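Local coordinates for protein isomerase/lactonizing enzyme (Agrobacterium tumefaciens, PDB 1RVK) that is of unknown function but, as a magnesium-binding member of the enolase superfamily, probably abstracts a proton from the carbon next to a carboxylate of its substrate, at residues Trp179-Lys184 with Asp206-Tyr211; Thr281-Val286 with Ala313-Val318; Glu307-Thr312 with Trp327-Leu332. All coordinates share one frame; numbering follows the deposited sequence.

Contact 1. Residues Trp179-Lys184 with Asp206-Tyr211. With MG (magnesium ion), chain B.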
# COMPACT_ATOMS: atom_id res chain seq x y z
N TRP A 179 23.18 -13.05 2.96
CA TRP A 179 23.87 -12.85 1.69
C TRP A 179 23.29 -11.79 0.75
O TRP A 179 23.90 -11.47 -0.27
CB TRP A 179 23.91 -14.19 0.95
CG TRP A 179 22.55 -14.80 0.81
CD1 TRP A 179 21.96 -15.71 1.64
CD2 TRP A 179 21.58 -14.50 -0.20
NE1 TRP A 179 20.69 -15.99 1.21
CE2 TRP A 179 20.43 -15.27 0.08
CE3 TRP A 179 21.58 -13.66 -1.33
CZ2 TRP A 179 19.28 -15.22 -0.72
CZ3 TRP A 179 20.43 -13.62 -2.12
CH2 TRP A 179 19.30 -14.39 -1.81
N ALA A 180 22.13 -11.24 1.09
CA ALA A 180 21.48 -10.25 0.24
C ALA A 180 22.15 -8.87 0.20
O ALA A 180 22.81 -8.46 1.15
CB ALA A 180 20.02 -10.10 0.67
N PRO A 181 21.98 -8.14 -0.92
CA PRO A 181 21.21 -8.57 -2.09
C PRO A 181 22.11 -9.24 -3.13
O PRO A 181 23.33 -9.09 -3.10
CB PRO A 181 20.63 -7.27 -2.60
CG PRO A 181 21.78 -6.32 -2.39
CD PRO A 181 22.30 -6.70 -1.01
N ASP A 182 21.50 -9.97 -4.06
CA ASP A 182 22.24 -10.65 -5.11
C ASP A 182 21.40 -10.67 -6.38
O ASP A 182 20.38 -11.36 -6.45
CB ASP A 182 22.57 -12.08 -4.68
CG ASP A 182 23.53 -12.78 -5.62
OD1 ASP A 182 23.24 -12.84 -6.83
OD2 ASP A 182 24.57 -13.28 -5.15
N VAL A 183 21.81 -9.89 -7.39
CA VAL A 183 21.07 -9.81 -8.64
C VAL A 183 20.85 -11.17 -9.29
O VAL A 183 19.77 -11.45 -9.81
CB VAL A 183 21.79 -8.89 -9.66
CG1 VAL A 183 21.10 -8.97 -11.02
CG2 VAL A 183 21.78 -7.46 -9.15
N LYS A 184 21.87 -12.02 -9.25
CA LYS A 184 21.73 -13.34 -9.85
C LYS A 184 20.65 -14.17 -9.17
O LYS A 184 19.90 -14.88 -9.84
CB LYS A 184 23.07 -14.09 -9.82
CG LYS A 184 24.08 -13.52 -10.80
CD LYS A 184 25.38 -14.30 -10.78
CE LYS A 184 26.35 -13.77 -11.83
NZ LYS A 184 26.67 -12.33 -11.60
N ASP A 206 9.72 -6.46 -7.50
CA ASP A 206 10.02 -5.31 -6.65
C ASP A 206 11.23 -5.80 -5.85
O ASP A 206 11.09 -6.38 -4.77
CB ASP A 206 8.83 -5.03 -5.74
CG ASP A 206 8.99 -3.77 -4.92
OD1 ASP A 206 8.05 -3.45 -4.18
OD2 ASP A 206 10.03 -3.09 -5.00
N ALA A 207 12.41 -5.59 -6.41
CA ALA A 207 13.65 -6.04 -5.78
C ALA A 207 14.25 -5.05 -4.80
O ALA A 207 13.67 -4.00 -4.53
CB ALA A 207 14.67 -6.38 -6.86
N PHE A 208 15.41 -5.41 -4.25
CA PHE A 208 16.15 -4.56 -3.31
C PHE A 208 16.03 -3.10 -3.77
O PHE A 208 16.43 -2.76 -4.88
CB PHE A 208 17.60 -5.04 -3.29
CG PHE A 208 18.51 -4.21 -2.44
CD1 PHE A 208 19.51 -3.44 -3.03
CD2 PHE A 208 18.40 -4.23 -1.05
CE1 PHE A 208 20.40 -2.71 -2.24
CE2 PHE A 208 19.28 -3.50 -0.26
CZ PHE A 208 20.28 -2.74 -0.85
N HIS A 209 15.50 -2.24 -2.90
CA HIS A 209 15.25 -0.83 -3.23
C HIS A 209 16.43 0.12 -3.35
O HIS A 209 16.22 1.32 -3.55
CB HIS A 209 14.29 -0.23 -2.20
CG HIS A 209 13.16 -1.13 -1.82
ND1 HIS A 209 12.21 -1.57 -2.72
CD2 HIS A 209 12.80 -1.65 -0.62
CE1 HIS A 209 11.32 -2.31 -2.08
NE2 HIS A 209 11.65 -2.37 -0.81
N TRP A 210 17.66 -0.38 -3.25
CA TRP A 210 18.82 0.51 -3.32
C TRP A 210 19.97 0.01 -4.18
O TRP A 210 21.14 0.30 -3.90
CB TRP A 210 19.34 0.78 -1.90
CG TRP A 210 18.31 1.28 -0.93
CD1 TRP A 210 18.03 2.58 -0.63
CD2 TRP A 210 17.46 0.48 -0.09
NE1 TRP A 210 17.06 2.65 0.35
CE2 TRP A 210 16.69 1.37 0.69
CE3 TRP A 210 17.27 -0.90 0.06
CZ2 TRP A 210 15.75 0.92 1.63
CZ3 TRP A 210 16.34 -1.34 0.99
CH2 TRP A 210 15.59 -0.43 1.76
N TYR A 211 19.66 -0.76 -5.23
CA TYR A 211 20.71 -1.26 -6.12
C TYR A 211 21.38 -0.09 -6.85
O TYR A 211 20.74 0.93 -7.12
CB TYR A 211 20.13 -2.19 -7.19
CG TYR A 211 20.03 -3.65 -6.82
CD1 TYR A 211 18.83 -4.33 -6.98
CD2 TYR A 211 21.14 -4.35 -6.35
CE1 TYR A 211 18.73 -5.69 -6.69
CE2 TYR A 211 21.05 -5.72 -6.06
CZ TYR A 211 19.84 -6.38 -6.23
OH TYR A 211 19.74 -7.72 -5.97
MG MG B . 6.97 -1.70 -3.73
O HOH W 1 8.89 -0.64 -4.16
O HOH W 2 7.40 -1.67 -1.48
O HOH W 3 5.29 -3.17 -3.21
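Pro181 is the bump of this contact, and the rings of Phe208 and Tyr211 make the hollow that receives it. Its CG rides over the middle of one Phe208 face, a CH-pi contact with CG 3.8 Å from the centroid of the Phe208 ring and only 14° off the ring normal. Trp210 N lies over the opposite face, toward the rim. Phe208 itself stands against Tyr211, its CD1 above one face of the tyrosine, so the two rings form a corner in which the proline ring lodges. A rigid, apolar ring suits such a notch, and the cis peptide bond before Pro181 sets how it enters. From the other side of the tyrosine ring plane Val183 adds a second bump, its CG2 packing obliquely 3.6 Å from Tyr211 CE2.

The tyrosine reaches past these carbons to the start of helix 183-197. Its OH passes 3.5 Å from Pro181 CB and finds its hydrogen-bond partner in Asp186, one turn on. Asp182 is the N-cap of the same helix; its OD1 accepts from Met185 N and, weakly, from Lys184 N. At the far end of the other segment, Asp206 OD1 binds the magnesium ion at 2.1 Å, with Glu232 and Glu258 as further ligands, while OD2 accepts from water 1, itself a metal ligand.

No hydrogen bond joins the two segments, so this surface contact relies on apolar shape matching; Tyr211 OH and Asp182 OD1 find their partners in Asp186 and Met185, and the metal chemistry is kept apart.

Contact 2. Residues Thr281-Val286 with Ala313-Val318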
# COMPACT_ATOMS: atom_id res chain seq x y z
N THR A 281 1.55 5.39 -6.68
CA THR A 281 1.07 6.20 -5.58
C THR A 281 0.60 5.22 -4.52
O THR A 281 0.72 4.01 -4.70
CB THR A 281 -0.12 7.10 -6.00
OG1 THR A 281 -0.39 8.04 -4.95
CG2 THR A 281 -1.37 6.27 -6.26
N GLY A 282 0.08 5.75 -3.43
CA GLY A 282 -0.40 4.90 -2.36
C GLY A 282 -0.93 5.83 -1.29
O GLY A 282 -0.35 6.88 -1.05
N VAL A 283 -2.03 5.45 -0.64
CA VAL A 283 -2.60 6.30 0.39
C VAL A 283 -1.58 6.65 1.47
O VAL A 283 -1.47 7.81 1.87
CB VAL A 283 -3.83 5.63 1.03
CG1 VAL A 283 -4.31 6.44 2.23
CG2 VAL A 283 -4.95 5.52 -0.00
N ASN A 284 -0.83 5.66 1.94
CA ASN A 284 0.17 5.93 2.97
C ASN A 284 1.37 6.69 2.44
O ASN A 284 2.05 7.39 3.19
CB ASN A 284 0.65 4.62 3.62
CG ASN A 284 -0.30 4.11 4.67
OD1 ASN A 284 -1.23 4.82 5.07
ND2 ASN A 284 -0.07 2.89 5.14
N ASP A 285 1.64 6.54 1.15
CA ASP A 285 2.79 7.19 0.55
C ASP A 285 2.62 8.66 0.21
O ASP A 285 3.60 9.42 0.25
CB ASP A 285 3.21 6.42 -0.70
CG ASP A 285 3.49 4.96 -0.41
OD1 ASP A 285 4.45 4.68 0.34
OD2 ASP A 285 2.75 4.11 -0.93
N VAL A 286 1.41 9.08 -0.12
CA VAL A 286 1.20 10.48 -0.48
C VAL A 286 0.36 11.28 0.51
O VAL A 286 0.00 12.42 0.24
CB VAL A 286 0.59 10.61 -1.89
CG1 VAL A 286 1.50 9.91 -2.90
CG2 VAL A 286 -0.80 10.01 -1.92
N ALA A 313 -8.75 -1.42 2.82
CA ALA A 313 -9.83 -0.60 2.29
C ALA A 313 -9.46 0.75 1.69
O ALA A 313 -9.93 1.09 0.60
CB ALA A 313 -10.88 -0.40 3.38
N MSE A 314 -8.63 1.52 2.39
CA MSE A 314 -8.26 2.84 1.90
C MSE A 314 -7.72 2.83 0.47
O MSE A 314 -8.08 3.68 -0.34
CB MSE A 314 -7.23 3.48 2.84
CG MSE A 314 -5.96 2.68 3.02
SE MSE A 314 -4.89 3.41 4.47
CE MSE A 314 -3.25 2.47 4.11
N ASN A 315 -6.87 1.85 0.16
CA ASN A 315 -6.32 1.76 -1.18
C ASN A 315 -7.30 1.13 -2.16
O ASN A 315 -7.35 1.52 -3.32
CB ASN A 315 -5.01 0.95 -1.16
CG ASN A 315 -3.88 1.73 -0.52
OD1 ASN A 315 -3.52 2.81 -0.99
ND2 ASN A 315 -3.32 1.19 0.55
N LEU A 316 -8.09 0.16 -1.68
CA LEU A 316 -9.07 -0.49 -2.54
C LEU A 316 -10.09 0.52 -3.07
O LEU A 316 -10.50 0.46 -4.23
CB LEU A 316 -9.80 -1.60 -1.78
CG LEU A 316 -10.87 -2.38 -2.55
CD1 LEU A 316 -10.27 -3.00 -3.81
CD2 LEU A 316 -11.46 -3.46 -1.66
N HIS A 317 -10.51 1.46 -2.22
CA HIS A 317 -11.49 2.45 -2.65
C HIS A 317 -10.93 3.39 -3.71
O HIS A 317 -11.66 3.82 -4.61
CB HIS A 317 -12.01 3.22 -1.44
CG HIS A 317 -13.06 2.47 -0.67
ND1 HIS A 317 -14.41 2.61 -0.93
CD2 HIS A 317 -12.96 1.53 0.29
CE1 HIS A 317 -15.09 1.78 -0.16
NE2 HIS A 317 -14.23 1.11 0.59
N VAL A 318 -9.64 3.70 -3.63
CA VAL A 318 -9.03 4.57 -4.63
C VAL A 318 -9.03 3.82 -5.96
O VAL A 318 -9.37 4.38 -7.00
CB VAL A 318 -7.57 4.94 -4.25
CG1 VAL A 318 -6.89 5.68 -5.40
CG2 VAL A 318 -7.57 5.83 -3.01
O HOH W 4 -0.59 2.69 0.81
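The side chain of Met314, a selenomethionine here, starts with CG between its backbone N and carbonyl carbon (chi1 58°) and then runs out fully extended, which carries it past Val283 to Asn284. CG of Asn315 stands anti to its carbonyl carbon (chi1 -72°), and this brings its amide to the backbone at the start of the helical turn 283-286.

The polar part of the contact belongs to that amide. Val283 N donates to Asn315 OD1 over 3.1 Å, nearly straight at 169° and in the carbonyl plane. The other end of the amide is used as well: Asn315 ND2 donates to water 4, which also accepts from Asn284 N at 3.2 Å, and to Asn311 O, just before the helix. Asparagine suits this place because one flat group can accept from one backbone N-H and donate to water and a carbonyl, so that the first two N-H groups of the turn are met without a helical partner.

Around the bond the packing is mostly apolar, with carbons also pressing on amide oxygens. Val283 fits between Met314 and Val318: its CG1 lies 3.8 Å from Met314 SE, and its CG2 lies 4.0 Å from Val318 CG2. Beyond SE, the methyl CE comes up to the Asn284 amide, 3.2 Å from OD1, the two side chains crossing at about a right angle. Helix 98-116 closes over this layer, with Cys106 touching both Val283 and Met314.

Such a meeting, the loop that leaves strand 278-281 against the first turns of the helix that follows the next strand, belongs to the C-terminal rim of a beta/alpha barrel, the end at which enolase-superfamily enzymes carry their active site.

Contact 3. Residues Glu307-Thr312 with Trp327-Leu332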
# COMPACT_ATOMS: atom_id res chain seq x y z
N GLU A 307 -0.32 2.80 -10.58
CA GLU A 307 -0.57 1.63 -9.74
C GLU A 307 -0.51 1.99 -8.26
O GLU A 307 0.43 2.62 -7.79
CB GLU A 307 0.44 0.54 -10.09
CG GLU A 307 0.37 0.10 -11.57
CD GLU A 307 -0.98 -0.49 -11.96
OE1 GLU A 307 -1.54 -1.26 -11.16
OE2 GLU A 307 -1.47 -0.21 -13.08
N VAL A 308 -1.55 1.58 -7.54
CA VAL A 308 -1.68 1.90 -6.12
C VAL A 308 -0.99 0.91 -5.19
O VAL A 308 -1.31 -0.28 -5.20
CB VAL A 308 -3.16 2.02 -5.72
CG1 VAL A 308 -3.28 2.46 -4.27
CG2 VAL A 308 -3.86 3.03 -6.64
N HIS A 309 -0.05 1.42 -4.41
CA HIS A 309 0.71 0.61 -3.47
C HIS A 309 -0.03 0.34 -2.17
O HIS A 309 -0.52 1.27 -1.53
CB HIS A 309 2.03 1.29 -3.11
CG HIS A 309 2.71 0.70 -1.91
ND1 HIS A 309 3.02 1.44 -0.79
CD2 HIS A 309 3.11 -0.57 -1.65
CE1 HIS A 309 3.58 0.66 0.11
NE2 HIS A 309 3.65 -0.57 -0.38
N GLY A 310 -0.10 -0.93 -1.79
CA GLY A 310 -0.73 -1.28 -0.53
C GLY A 310 -2.13 -1.86 -0.57
O GLY A 310 -2.93 -1.53 -1.44
N ASN A 311 -2.40 -2.73 0.39
CA ASN A 311 -3.70 -3.36 0.51
C ASN A 311 -4.55 -2.55 1.50
O ASN A 311 -4.20 -1.42 1.84
CB ASN A 311 -3.54 -4.80 1.01
CG ASN A 311 -3.08 -4.87 2.45
OD1 ASN A 311 -2.34 -4.00 2.92
ND2 ASN A 311 -3.50 -5.91 3.17
N THR A 312 -5.65 -3.16 1.94
CA THR A 312 -6.63 -2.58 2.87
C THR A 312 -7.62 -1.65 2.16
O THR A 312 -7.36 -1.16 1.05
CB THR A 312 -5.99 -1.83 4.08
OG1 THR A 312 -5.58 -0.51 3.68
CG2 THR A 312 -4.80 -2.61 4.64
N TRP A 327 -4.34 -2.92 -11.28
CA TRP A 327 -4.60 -3.80 -10.14
C TRP A 327 -4.80 -3.19 -8.77
O TRP A 327 -4.57 -2.01 -8.53
CB TRP A 327 -3.44 -4.77 -9.93
CG TRP A 327 -2.74 -5.31 -11.11
CD1 TRP A 327 -1.70 -4.74 -11.79
CD2 TRP A 327 -2.92 -6.61 -11.68
NE1 TRP A 327 -1.20 -5.61 -12.73
CE2 TRP A 327 -1.94 -6.77 -12.68
CE3 TRP A 327 -3.81 -7.66 -11.43
CZ2 TRP A 327 -1.83 -7.94 -13.44
CZ3 TRP A 327 -3.70 -8.83 -12.17
CH2 TRP A 327 -2.72 -8.96 -13.17
N TYR A 328 -5.20 -4.08 -7.87
CA TYR A 328 -5.32 -3.78 -6.45
C TYR A 328 -4.21 -4.71 -5.96
O TYR A 328 -4.11 -5.86 -6.42
CB TYR A 328 -6.66 -4.23 -5.87
CG TYR A 328 -6.63 -4.40 -4.36
CD1 TYR A 328 -6.66 -5.68 -3.78
CD2 TYR A 328 -6.58 -3.30 -3.51
CE1 TYR A 328 -6.65 -5.84 -2.40
CE2 TYR A 328 -6.57 -3.45 -2.12
CZ TYR A 328 -6.61 -4.73 -1.57
OH TYR A 328 -6.64 -4.90 -0.21
N GLU A 329 -3.37 -4.22 -5.06
CA GLU A 329 -2.26 -5.03 -4.54
C GLU A 329 -2.73 -5.80 -3.31
O GLU A 329 -2.98 -5.22 -2.26
CB GLU A 329 -1.08 -4.12 -4.17
CG GLU A 329 0.14 -4.88 -3.70
CD GLU A 329 1.37 -4.00 -3.58
OE1 GLU A 329 2.45 -4.56 -3.29
OE2 GLU A 329 1.26 -2.77 -3.78
N ARG A 330 -2.83 -7.13 -3.46
CA ARG A 330 -3.29 -7.98 -2.36
C ARG A 330 -2.11 -8.71 -1.72
O ARG A 330 -1.49 -9.57 -2.34
CB ARG A 330 -4.33 -8.98 -2.88
CG ARG A 330 -5.29 -9.52 -1.82
CD ARG A 330 -6.52 -10.15 -2.49
NE ARG A 330 -7.58 -10.47 -1.54
CZ ARG A 330 -7.73 -11.66 -0.95
NH1 ARG A 330 -6.90 -12.66 -1.22
NH2 ARG A 330 -8.72 -11.84 -0.08
N GLY A 331 -1.82 -8.36 -0.48
CA GLY A 331 -0.71 -8.97 0.23
C GLY A 331 -0.30 -8.12 1.41
O GLY A 331 -1.07 -7.26 1.84
N LEU A 332 0.92 -8.31 1.92
CA LEU A 332 1.87 -9.29 1.40
C LEU A 332 1.53 -10.73 1.74
O LEU A 332 0.98 -11.02 2.81
CB LEU A 332 3.28 -8.94 1.89
CG LEU A 332 3.75 -7.55 1.47
CD1 LEU A 332 5.12 -7.26 2.05
CD2 LEU A 332 3.78 -7.47 -0.04
O HOH W 5 -1.85 -1.47 -8.63
O HOH W 6 0.18 -1.80 -6.88
O HOH W 7 -3.62 -1.58 -4.21
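Direct hydrogen bonds from backbone N-H groups to side chains tie Glu307-Thr312 to Trp327-Leu332 at three points. Trp327 N donates to Glu307 OE1 at 3.3 Å, meeting the syn lone pair; the glutamate chain, bent at chi2 (-62°), curls to offer it, and its OE2 accepts from Arg326 N. Gly310 N gives a straighter bond, 167°, to Glu329 OE2, arriving from above the carboxylate plane. The third runs from Thr312 N to Tyr328 OH over 2.9 Å, close to the plane of the tyrosine ring; the same OH is bonded to Asp351.

Water does the work of a sheet between the backbones. Water 7 accepts from Glu329 N and donates to Val308 O and Gly310 O, and water 5 lies 2.8 Å from Trp327 O and near Glu307 OE1. Strands 306-308 and 328-333 are the seventh and eighth of the beta/alpha barrel of the superfamily; the first pairs with 278-281, the second with 130-137, and between these segments no backbone-to-backbone hydrogen bond forms.

Charge gathers on Glu329. Its fully extended chain reaches in toward the loop, where OE2 forms a salt bridge with Arg280 and OE1 meets Lys169 and Ser136, a setting that suits a long acidic side chain.

Close packing completes the contact. The His309 ring turns its edge to the Glu329 carboxylate, a carbon-to-oxygen contact with CD2 3.6 Å from Glu329 OE2 and the planes 59° apart. Asn311 CB rests 3.3 Å from Tyr328 OH and equally near Glu329 O, a buried carbonyl with no hydrogen-bond partner in the model. The positive phi of Gly310 is readily reached by a residue without CB, and lets the chain swing from the strand toward Thr312.

In the fold
All three contacts belong to the beta/alpha barrel domain. Contact 1 joins the loops after the second and third barrel strands and closes before the others open, whereas the segments of contacts 2 and 3 alternate along the chain. Contact 1 lies at the surface, its centre about 26 Å and about 21 Å from those of contacts 2 and 3. Contacts 2 and 3 are buried neighbours, about 8 Å between centres, joined by a probable hydrogen bond between Asp285 OD2 and His309 ND1 (2.7 Å), consistent with the Asp-His pair of mandelate racemase, at the ends of the sixth and seventh strands. Asp206 binds the magnesium, while the side chain of His309 lies about 5 Å from it.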